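Local coordinates for L544 (Acanthamoeba polyphaga mimivirus, PDB 4AMQ), which is a virion protein that probably acts as a metal-dependent nucleotidyltransferase, pairing a nucleotidyltransferase domain with a helical domain, at residues R59-I64 against L275-L280; K100-I105 against Y290-L295; L235-Y240 against F249-Y254. One frame throughout, in Å; residues are numbered along the deposited sequence.

Contact 1: residues R59-I64 against L275-L280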
loop_
_atom_site.group_PDB
_atom_site.type_symbol
_atom_site.label_atom_id
_atom_site.label_comp_id
_atom_site.label_asym_id
_atom_site.label_seq_id
_atom_site.Cartn_x
_atom_site.Cartn_y
_atom_site.Cartn_z
ATOM N N ARG A 59 1.666 13.984 8.537
ATOM C CA ARG A 59 1.407 15.281 7.919
ATOM C C ARG A 59 -0.066 15.659 8.011
ATOM O O ARG A 59 -0.461 16.758 7.615
ATOM C CB ARG A 59 1.852 15.285 6.455
ATOM C CG ARG A 59 3.360 15.261 6.260
ATOM C CD ARG A 59 3.724 15.319 4.781
ATOM N NE ARG A 59 3.453 14.061 4.092
ATOM C CZ ARG A 59 2.637 13.930 3.049
ATOM N NH1 ARG A 59 2.001 14.983 2.557
ATOM N NH2 ARG A 59 2.465 12.740 2.492
ATOM N N ARG A 60 -0.875 14.735 8.524
ATOM C CA ARG A 60 -2.301 14.974 8.718
ATOM C C ARG A 60 -2.994 15.449 7.445
ATOM O O ARG A 60 -3.766 16.406 7.477
ATOM C CB ARG A 60 -2.521 15.995 9.837
ATOM C CG ARG A 60 -1.968 15.572 11.192
ATOM C CD ARG A 60 -2.179 16.662 12.230
ATOM N NE ARG A 60 -2.077 16.154 13.594
ATOM C CZ ARG A 60 -0.961 16.163 14.316
ATOM N NH1 ARG A 60 0.160 16.657 13.806
ATOM N NH2 ARG A 60 -0.966 15.680 15.551
ATOM N N ILE A 61 -2.717 14.789 6.325
ATOM C CA ILE A 61 -3.365 15.136 5.063
ATOM C C ILE A 61 -4.879 15.001 5.191
ATOM O O ILE A 61 -5.369 14.097 5.867
ATOM C CB ILE A 61 -2.870 14.257 3.898
ATOM C CG1 ILE A 61 -3.195 12.783 4.158
ATOM C CG2 ILE A 61 -1.374 14.453 3.675
ATOM C CD1 ILE A 61 -2.930 11.885 2.974
ATOM N N PRO A 62 -5.626 15.906 4.542
ATOM C CA PRO A 62 -7.085 15.953 4.693
ATOM C C PRO A 62 -7.777 14.663 4.251
ATOM O O PRO A 62 -8.703 14.213 4.921
ATOM C CB PRO A 62 -7.497 17.124 3.791
ATOM C CG PRO A 62 -6.365 17.303 2.840
ATOM C CD PRO A 62 -5.133 16.932 3.609
ATOM N N TYR A 63 -7.332 14.077 3.144
ATOM C CA TYR A 63 -7.950 12.853 2.648
ATOM C C TYR A 63 -7.163 11.622 3.068
ATOM O O TYR A 63 -6.387 11.073 2.286
ATOM C CB TYR A 63 -8.093 12.899 1.128
ATOM C CG TYR A 63 -9.055 13.959 0.640
ATOM C CD1 TYR A 63 -10.422 13.716 0.600
ATOM C CD2 TYR A 63 -8.594 15.201 0.218
ATOM C CE1 TYR A 63 -11.306 14.682 0.150
ATOM C CE2 TYR A 63 -9.467 16.171 -0.232
ATOM C CZ TYR A 63 -10.822 15.908 -0.264
ATOM O OH TYR A 63 -11.695 16.873 -0.711
ATOM N N ILE A 64 -7.378 11.187 4.305
ATOM C CA ILE A 64 -6.623 10.075 4.877
ATOM C C ILE A 64 -6.562 8.867 3.940
ATOM O O ILE A 64 -7.580 8.437 3.396
ATOM C CB ILE A 64 -7.207 9.641 6.235
ATOM C CG1 ILE A 64 -7.182 10.815 7.217
ATOM C CG2 ILE A 64 -6.433 8.456 6.799
ATOM C CD1 ILE A 64 -7.735 10.478 8.579
ATOM N N LEU A 275 -8.714 13.726 -3.252
ATOM C CA LEU A 275 -9.719 12.665 -3.344
ATOM C C LEU A 275 -9.392 11.655 -4.447
ATOM O O LEU A 275 -9.702 10.471 -4.326
ATOM C CB LEU A 275 -11.124 13.249 -3.540
ATOM C CG LEU A 275 -12.275 12.236 -3.562
ATOM C CD1 LEU A 275 -12.206 11.298 -2.364
ATOM C CD2 LEU A 275 -13.631 12.939 -3.623
ATOM N N TYR A 276 -8.767 12.129 -5.520
ATOM C CA TYR A 276 -8.300 11.239 -6.578
ATOM C C TYR A 276 -7.312 10.217 -6.024
ATOM O O TYR A 276 -7.380 9.035 -6.353
ATOM C CB TYR A 276 -7.628 12.031 -7.700
ATOM C CG TYR A 276 -8.551 12.948 -8.472
ATOM C CD1 TYR A 276 -8.911 14.186 -7.963
ATOM C CD2 TYR A 276 -9.048 12.581 -9.715
ATOM C CE1 TYR A 276 -9.747 15.029 -8.662
ATOM C CE2 TYR A 276 -9.887 13.423 -10.423
ATOM C CZ TYR A 276 -10.232 14.646 -9.889
ATOM O OH TYR A 276 -11.065 15.495 -10.582
ATOM N N LYS A 277 -6.387 10.681 -5.191
ATOM C CA LYS A 277 -5.374 9.803 -4.611
ATOM C C LYS A 277 -5.992 8.840 -3.600
ATOM O O LYS A 277 -5.623 7.669 -3.544
ATOM C CB LYS A 277 -4.242 10.622 -3.970
ATOM C CG LYS A 277 -3.291 9.818 -3.096
ATOM C CD LYS A 277 -1.940 10.518 -2.939
ATOM C CE LYS A 277 -2.070 11.908 -2.332
ATOM N NZ LYS A 277 -2.468 11.865 -0.897
ATOM N N GLN A 278 -6.940 9.336 -2.811
ATOM C CA GLN A 278 -7.564 8.520 -1.776
ATOM C C GLN A 278 -8.371 7.380 -2.393
ATOM O O GLN A 278 -8.343 6.256 -1.902
ATOM C CB GLN A 278 -8.450 9.376 -0.863
ATOM C CG GLN A 278 -8.854 8.679 0.432
ATOM C CD GLN A 278 -10.052 9.330 1.101
ATOM O OE1 GLN A 278 -11.130 9.428 0.511
ATOM N NE2 GLN A 278 -9.870 9.774 2.338
ATOM N N LEU A 279 -9.081 7.678 -3.477
ATOM C CA LEU A 279 -9.858 6.666 -4.186
ATOM C C LEU A 279 -8.983 5.585 -4.818
ATOM O O LEU A 279 -9.389 4.428 -4.896
ATOM C CB LEU A 279 -10.765 7.309 -5.237
ATOM C CG LEU A 279 -12.068 7.902 -4.697
ATOM C CD1 LEU A 279 -12.825 8.630 -5.798
ATOM C CD2 LEU A 279 -12.934 6.811 -4.072
ATOM N N LEU A 280 -7.788 5.963 -5.269
ATOM C CA LEU A 280 -6.848 4.987 -5.813
ATOM C C LEU A 280 -6.383 4.030 -4.721
ATOM O O LEU A 280 -6.344 2.814 -4.922
ATOM C CB LEU A 280 -5.639 5.680 -6.451
ATOM C CG LEU A 280 -5.921 6.527 -7.694
ATOM C CD1 LEU A 280 -4.651 7.204 -8.178
ATOM C CD2 LEU A 280 -6.535 5.671 -8.796
HETATM O O HOH W 1 -5.415 11.348 -0.451
#
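The first torsions of Tyr63 and Gln278 bring the two together: the tyrosine CG stands anti to its own carbonyl carbon (chi1 -66°), laying the ring over Leu275, while the glutamine CG lies anti to N (chi1 -166°) and an extended chain carries the amide to the loop. There Gln278 NE2 donates to Ile64 O at 2.9 Å, a somewhat bent bond, with the donor tilted from the carbonyl plane. NE2 also bonds Leu24 O, and Arg282 holds OE1, so the amide's rotation is fixed from both ends. Over the Tyr63 ring, Leu275 N sits 3.7 Å above the centre, and Leu275 CB makes a CH-pi contact 4.3 Å from the centroid. A water gives a hydrogen to Tyr63 O at 2.9 Å and takes one from Lys277 NZ at 3.0 Å. Bends late in the lysine chain bring NZ tip to tip with Ile61 CD1 (3.9 Å), while Glu270 supplies its salt bridge. Ile61's side chain lies about 7 Å from a manganese ion. The helix thus backs the loop leading into strand 66-72, whose Asp66 and Asp68 bind manganese, consistent with the DxD metal site of a nucleotidyltransferase.

Contact 2: residues K100-I105 against Y290-L295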
loop_
_atom_site.group_PDB
_atom_site.type_symbol
_atom_site.label_atom_id
_atom_site.label_comp_id
_atom_site.label_asym_id
_atom_site.label_seq_id
_atom_site.Cartn_x
_atom_site.Cartn_y
_atom_site.Cartn_z
ATOM N N LYS A 100 -8.238 -6.600 11.203
ATOM C CA LYS A 100 -7.700 -7.826 10.641
ATOM C C LYS A 100 -6.214 -7.662 10.357
ATOM O O LYS A 100 -5.803 -6.711 9.698
ATOM C CB LYS A 100 -8.457 -8.210 9.364
ATOM C CG LYS A 100 -8.336 -9.682 8.989
ATOM C CD LYS A 100 -9.083 -10.000 7.696
ATOM C CE LYS A 100 -10.586 -9.809 7.846
ATOM N NZ LYS A 100 -11.203 -10.817 8.755
ATOM N N LEU A 101 -5.407 -8.581 10.874
ATOM C CA LEU A 101 -4.000 -8.622 10.523
ATOM C C LEU A 101 -3.827 -9.493 9.284
ATOM O O LEU A 101 -3.876 -10.716 9.373
ATOM C CB LEU A 101 -3.168 -9.168 11.684
ATOM C CG LEU A 101 -1.676 -9.351 11.401
ATOM C CD1 LEU A 101 -1.061 -8.064 10.874
ATOM C CD2 LEU A 101 -0.949 -9.820 12.654
ATOM N N ILE A 102 -3.641 -8.856 8.131
ATOM C CA ILE A 102 -3.557 -9.569 6.857
ATOM C C ILE A 102 -2.216 -10.270 6.658
ATOM O O ILE A 102 -2.167 -11.459 6.357
ATOM C CB ILE A 102 -3.800 -8.626 5.659
ATOM C CG1 ILE A 102 -5.203 -8.018 5.726
ATOM C CG2 ILE A 102 -3.607 -9.374 4.348
ATOM C CD1 ILE A 102 -6.316 -9.032 5.613
ATOM N N TYR A 103 -1.127 -9.528 6.815
ATOM C CA TYR A 103 0.196 -10.105 6.620
ATOM C C TYR A 103 1.157 -9.712 7.724
ATOM O O TYR A 103 1.132 -8.583 8.214
ATOM C CB TYR A 103 0.810 -9.656 5.291
ATOM C CG TYR A 103 0.085 -10.104 4.043
ATOM C CD1 TYR A 103 -0.106 -11.452 3.765
ATOM C CD2 TYR A 103 -0.371 -9.171 3.121
ATOM C CE1 TYR A 103 -0.758 -11.856 2.613
ATOM C CE2 TYR A 103 -1.018 -9.565 1.969
ATOM C CZ TYR A 103 -1.209 -10.906 1.720
ATOM O OH TYR A 103 -1.853 -11.286 0.570
ATOM N N VAL A 104 2.008 -10.655 8.101
ATOM C CA VAL A 104 3.203 -10.348 8.868
ATOM C C VAL A 104 4.385 -10.559 7.936
ATOM O O VAL A 104 4.649 -11.683 7.502
ATOM C CB VAL A 104 3.343 -11.250 10.103
ATOM C CG1 VAL A 104 4.690 -11.023 10.770
ATOM C CG2 VAL A 104 2.210 -10.986 11.082
ATOM N N ILE A 105 5.078 -9.475 7.608
ATOM C CA ILE A 105 6.176 -9.544 6.654
ATOM C C ILE A 105 7.513 -9.608 7.371
ATOM O O ILE A 105 7.929 -8.649 8.017
ATOM C CB ILE A 105 6.178 -8.337 5.705
ATOM C CG1 ILE A 105 4.816 -8.188 5.026
ATOM C CG2 ILE A 105 7.282 -8.479 4.671
ATOM C CD1 ILE A 105 4.752 -7.042 4.045
ATOM N N TYR A 290 -8.846 -8.624 -1.129
ATOM C CA TYR A 290 -9.390 -9.673 -1.989
ATOM C C TYR A 290 -8.342 -10.726 -2.356
ATOM O O TYR A 290 -8.572 -11.926 -2.198
ATOM C CB TYR A 290 -9.983 -9.067 -3.262
ATOM C CG TYR A 290 -10.376 -10.096 -4.297
ATOM C CD1 TYR A 290 -11.523 -10.862 -4.142
ATOM C CD2 TYR A 290 -9.597 -10.303 -5.428
ATOM C CE1 TYR A 290 -11.883 -11.806 -5.080
ATOM C CE2 TYR A 290 -9.951 -11.245 -6.374
ATOM C CZ TYR A 290 -11.096 -11.991 -6.196
ATOM O OH TYR A 290 -11.451 -12.928 -7.135
ATOM N N GLU A 291 -7.191 -10.275 -2.843
ATOM C CA GLU A 291 -6.137 -11.192 -3.276
ATOM C C GLU A 291 -5.628 -12.065 -2.132
ATOM O O GLU A 291 -5.213 -13.201 -2.351
ATOM C CB GLU A 291 -4.980 -10.426 -3.932
ATOM C CG GLU A 291 -5.377 -9.722 -5.226
ATOM C CD GLU A 291 -4.278 -8.836 -5.787
ATOM O OE1 GLU A 291 -3.188 -8.773 -5.177
ATOM O OE2 GLU A 291 -4.506 -8.200 -6.841
ATOM N N SER A 292 -5.673 -11.535 -0.914
ATOM C CA SER A 292 -5.227 -12.280 0.262
ATOM C C SER A 292 -6.238 -13.352 0.665
ATOM O O SER A 292 -5.926 -14.249 1.443
ATOM C CB SER A 292 -4.992 -11.336 1.445
ATOM O OG SER A 292 -6.223 -10.972 2.058
ATOM N N GLY A 293 -7.454 -13.246 0.141
ATOM C CA GLY A 293 -8.504 -14.190 0.473
ATOM C C GLY A 293 -9.216 -13.858 1.772
ATOM O O GLY A 293 -9.580 -14.757 2.525
ATOM N N ASN A 294 -9.425 -12.569 2.030
ATOM C CA ASN A 294 -10.069 -12.127 3.263
ATOM C C ASN A 294 -11.183 -11.101 3.062
ATOM O O ASN A 294 -11.685 -10.534 4.026
ATOM C CB ASN A 294 -9.033 -11.571 4.246
ATOM C CG ASN A 294 -8.138 -12.648 4.822
ATOM O OD1 ASN A 294 -8.570 -13.446 5.654
ATOM N ND2 ASN A 294 -6.884 -12.678 4.382
ATOM N N LEU A 295 -11.560 -10.853 1.812
ATOM C CA LEU A 295 -12.656 -9.933 1.526
ATOM C C LEU A 295 -13.991 -10.671 1.532
ATOM O O LEU A 295 -14.248 -11.499 0.664
ATOM C CB LEU A 295 -12.450 -9.259 0.165
ATOM C CG LEU A 295 -13.387 -8.095 -0.171
ATOM C CD1 LEU A 295 -13.225 -6.971 0.842
ATOM C CD2 LEU A 295 -13.139 -7.579 -1.583
#
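Van der Waals contact joins Ile102 and Ser292 at the point where the two backbones come nearest, and Ser292 and Asn294 give most of the surface on the helix side. Ile102 CG2 rests 3.8 Å from Ser292 CB, and the other branch of the isoleucine ends with CD1 3.9 Å from Asn294 ND2, the two side chains sliding past each other in opposite directions. Lys100 comes in beside them: its aliphatic part crosses the asparagine at a slant, with Lys100 CD 3.8 Å from Asn294 CB, before the chain bends twice toward its ammonium end. Tyr103 adds a tighter touch through its phenol oxygen, OH lying 3.3 Å from Ser292 CB. Its ring is partly covered by its own neighbour, as Ile102 CG2 sits above one face toward the rim, and Arg166 makes a cation-pi contact with it.

Hydrogen bonding stays on the helix side. Ser292 OG, turned between its backbone N and carbonyl carbon (chi1 79°), receives Asn294 ND2 at 3.0 Å in a nearly straight bond (166°) within the amide plane, and it also bonds Ile289 O. This holds the amide against Ile102 and ties the serine back to the last helical turn.

Backbone geometry shapes both partners. Helix 274-292 ends in a Schellman motif, with Gly293 at positive phi (83°) and Gly293 N bonded to Tyr290 O at 2.9 Å. Across from it, Ile102 and Tyr103 both pair with Gln200 of strand 196-204, consistent with both side chains reaching Ser292. The arrangement is that of a Schellman-capped helix end in the helical domain set against a classic beta bulge in the central mixed sheet of the nucleotidyltransferase domain.

Contact 3: residues L235-Y240 against F249-Y254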
loop_
_atom_site.group_PDB
_atom_site.type_symbol
_atom_site.label_atom_id
_atom_site.label_comp_id
_atom_site.label_asym_id
_atom_site.label_seq_id
_atom_site.Cartn_x
_atom_site.Cartn_y
_atom_site.Cartn_z
ATOM N N LEU A 235 11.281 9.090 -6.700
ATOM C CA LEU A 235 11.705 10.485 -6.590
ATOM C C LEU A 235 12.469 10.960 -7.825
ATOM O O LEU A 235 12.960 12.087 -7.865
ATOM C CB LEU A 235 12.555 10.702 -5.335
ATOM C CG LEU A 235 11.836 10.633 -3.986
ATOM C CD1 LEU A 235 12.816 10.871 -2.847
ATOM C CD2 LEU A 235 10.696 11.639 -3.934
ATOM N N LYS A 236 12.564 10.096 -8.831
ATOM C CA LYS A 236 13.256 10.440 -10.069
ATOM C C LYS A 236 12.270 10.653 -11.211
ATOM O O LYS A 236 11.513 9.749 -11.559
ATOM C CB LYS A 236 14.256 9.347 -10.448
ATOM C CG LYS A 236 15.263 9.019 -9.365
ATOM C CD LYS A 236 16.262 7.982 -9.851
ATOM C CE LYS A 236 17.208 7.562 -8.740
ATOM N NZ LYS A 236 18.030 8.703 -8.248
ATOM N N LEU A 237 12.287 11.845 -11.797
ATOM C CA LEU A 237 11.381 12.170 -12.894
ATOM C C LEU A 237 11.689 11.352 -14.140
ATOM O O LEU A 237 10.841 11.204 -15.019
ATOM C CB LEU A 237 11.439 13.661 -13.223
ATOM C CG LEU A 237 10.761 14.600 -12.228
ATOM C CD1 LEU A 237 10.885 16.036 -12.706
ATOM C CD2 LEU A 237 9.297 14.211 -12.033
ATOM N N ALA A 238 12.906 10.825 -14.212
ATOM C CA ALA A 238 13.321 10.015 -15.349
ATOM C C ALA A 238 12.537 8.706 -15.420
ATOM O O ALA A 238 12.308 8.168 -16.503
ATOM C CB ALA A 238 14.814 9.736 -15.281
ATOM N N ASN A 239 12.128 8.197 -14.262
ATOM C CA ASN A 239 11.430 6.918 -14.197
ATOM C C ASN A 239 9.923 7.048 -14.401
ATOM O O ASN A 239 9.168 6.119 -14.106
ATOM C CB ASN A 239 11.719 6.217 -12.870
ATOM C CG ASN A 239 13.200 6.172 -12.545
ATOM O OD1 ASN A 239 13.589 5.931 -11.402
ATOM N ND2 ASN A 239 14.036 6.411 -13.552
ATOM N N TYR A 240 9.493 8.199 -14.908
ATOM C CA TYR A 240 8.080 8.438 -15.174
ATOM C C TYR A 240 7.822 8.629 -16.660
ATOM O O TYR A 240 8.603 9.273 -17.359
ATOM C CB TYR A 240 7.585 9.662 -14.402
ATOM C CG TYR A 240 7.490 9.440 -12.912
ATOM C CD1 TYR A 240 6.372 8.835 -12.353
ATOM C CD2 TYR A 240 8.520 9.830 -12.066
ATOM C CE1 TYR A 240 6.282 8.624 -10.993
ATOM C CE2 TYR A 240 8.438 9.623 -10.704
ATOM C CZ TYR A 240 7.317 9.020 -10.173
ATOM O OH TYR A 240 7.223 8.809 -8.818
ATOM N N PHE A 249 5.166 14.666 -7.038
ATOM C CA PHE A 249 5.770 14.189 -5.796
ATOM C C PHE A 249 7.289 14.398 -5.759
ATOM O O PHE A 249 7.831 14.823 -4.738
ATOM C CB PHE A 249 5.420 12.716 -5.545
ATOM C CG PHE A 249 3.985 12.487 -5.147
ATOM C CD1 PHE A 249 2.950 12.776 -6.022
ATOM C CD2 PHE A 249 3.672 11.987 -3.891
ATOM C CE1 PHE A 249 1.628 12.566 -5.651
ATOM C CE2 PHE A 249 2.355 11.777 -3.517
ATOM C CZ PHE A 249 1.332 12.065 -4.399
ATOM N N PRO A 250 7.987 14.088 -6.863
ATOM C CA PRO A 250 9.412 14.447 -6.899
ATOM C C PRO A 250 9.606 15.959 -6.783
ATOM O O PRO A 250 10.537 16.411 -6.117
ATOM C CB PRO A 250 9.862 13.960 -8.279
ATOM C CG PRO A 250 8.917 12.852 -8.611
ATOM C CD PRO A 250 7.595 13.263 -8.019
ATOM N N LEU A 251 8.725 16.731 -7.414
ATOM C CA LEU A 251 8.813 18.186 -7.345
ATOM C C LEU A 251 8.626 18.685 -5.916
ATOM O O LEU A 251 9.324 19.594 -5.475
ATOM C CB LEU A 251 7.787 18.843 -8.271
ATOM C CG LEU A 251 7.901 18.541 -9.765
ATOM C CD1 LEU A 251 6.902 19.379 -10.550
ATOM C CD2 LEU A 251 9.318 18.790 -10.261
ATOM N N ARG A 252 7.681 18.089 -5.195
ATOM C CA ARG A 252 7.431 18.485 -3.814
ATOM C C ARG A 252 8.664 18.223 -2.954
ATOM O O ARG A 252 8.991 19.009 -2.066
ATOM C CB ARG A 252 6.205 17.766 -3.240
ATOM C CG ARG A 252 5.894 18.148 -1.793
ATOM C CD ARG A 252 4.558 17.585 -1.327
ATOM N NE ARG A 252 4.515 16.128 -1.401
ATOM C CZ ARG A 252 3.465 15.391 -1.051
ATOM N NH1 ARG A 252 2.359 15.971 -0.599
ATOM N NH2 ARG A 252 3.520 14.070 -1.154
ATOM N N PHE A 253 9.352 17.119 -3.223
ATOM C CA PHE A 253 10.588 16.824 -2.517
ATOM C C PHE A 253 11.654 17.861 -2.865
ATOM O O PHE A 253 12.357 18.357 -1.985
ATOM C CB PHE A 253 11.090 15.416 -2.846
ATOM C CG PHE A 253 12.359 15.046 -2.129
ATOM C CD1 PHE A 253 12.317 14.507 -0.853
ATOM C CD2 PHE A 253 13.596 15.246 -2.728
ATOM C CE1 PHE A 253 13.486 14.170 -0.185
ATOM C CE2 PHE A 253 14.765 14.910 -2.070
ATOM C CZ PHE A 253 14.710 14.369 -0.795
ATOM N N TYR A 254 11.759 18.195 -4.147
ATOM C CA TYR A 254 12.748 19.167 -4.601
ATOM C C TYR A 254 12.560 20.512 -3.907
ATOM O O TYR A 254 13.530 21.145 -3.490
ATOM C CB TYR A 254 12.678 19.347 -6.120
ATOM C CG TYR A 254 13.732 20.281 -6.680
ATOM C CD1 TYR A 254 13.508 21.649 -6.752
ATOM C CD2 TYR A 254 14.951 19.792 -7.136
ATOM C CE1 TYR A 254 14.468 22.508 -7.262
ATOM C CE2 TYR A 254 15.918 20.640 -7.648
ATOM C CZ TYR A 254 15.672 21.996 -7.708
ATOM O OH TYR A 254 16.633 22.842 -8.216
#
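Leu235 reaches over the ring of Phe253 and sets the outer end of this contact. With CG anti to its carbonyl carbon (chi1 -71°) and an extended chi2, the leucine carries both methyls toward the helix. Leu235 CD1 lies almost on the normal through the ring centre, 4.1 Å from the Phe253 centroid, in a CH-pi contact; Leu235 CD2 drops beside the stem of the same residue, 4.0 Å from Phe253 CB. The phenylalanine has CG anti to N (chi1 -179°), which turns a face of its ring to the leucine, and the two side chains cross at about a right angle.

Farther in, Leu237 uses the same leucine conformation but divides its methyls between two partners. CD2 packs on the proline ring, 3.7 Å from Pro250 CG, while CD1 meets Leu251 CD2 at 4.0 Å, again with side chains crossing nearly at right angles. Tyr240 closes in on the proline, its CE2 3.9 Å from Pro250 CG at a slant. The backbone takes part too, since Leu235 O lies 3.6 Å from Pro250 CB. Pro250 is therefore the hub, touched by Leu235, Leu237 and Tyr240. The tyrosine's polar end turns elsewhere, its OH bonding Gln234 O, while Leu237 O lies in the ring plane at its edge.

Phe364 of helix 334-368 packs on both Leu237 and Leu251. Cys379 and Cys380, joined by a disulfide, make backbone bonds to Leu237 and Leu235, so the chain's C-terminal part shares this corner. The contact is carried almost wholly by methyl and methylene groups, with one ring face, that of Phe253, so the fit relies on shape and dispersion.

In the fold
Contacts 1 and 2 both join the nucleotidyltransferase domain to helix 274-292, one near its start and the other at its end, their centres about 22 Å apart. Contact 3 stays within the helical domain, farther from the centre of the chain. Contact 1 is the most buried and mixes a hydrogen bond from a side-chain amide, a water bridge and ring packing beside the manganese site; contact 2, partly buried, is van der Waals against the sheet; contact 3, also partly buried, is almost wholly apolar. Contacts 1 and 3 touch: Lys277 CD packs on Phe249 CZ at 3.9 Å, and Arg59 and Arg252 draw close where Glu266 and Glu270 form salt bridges with both.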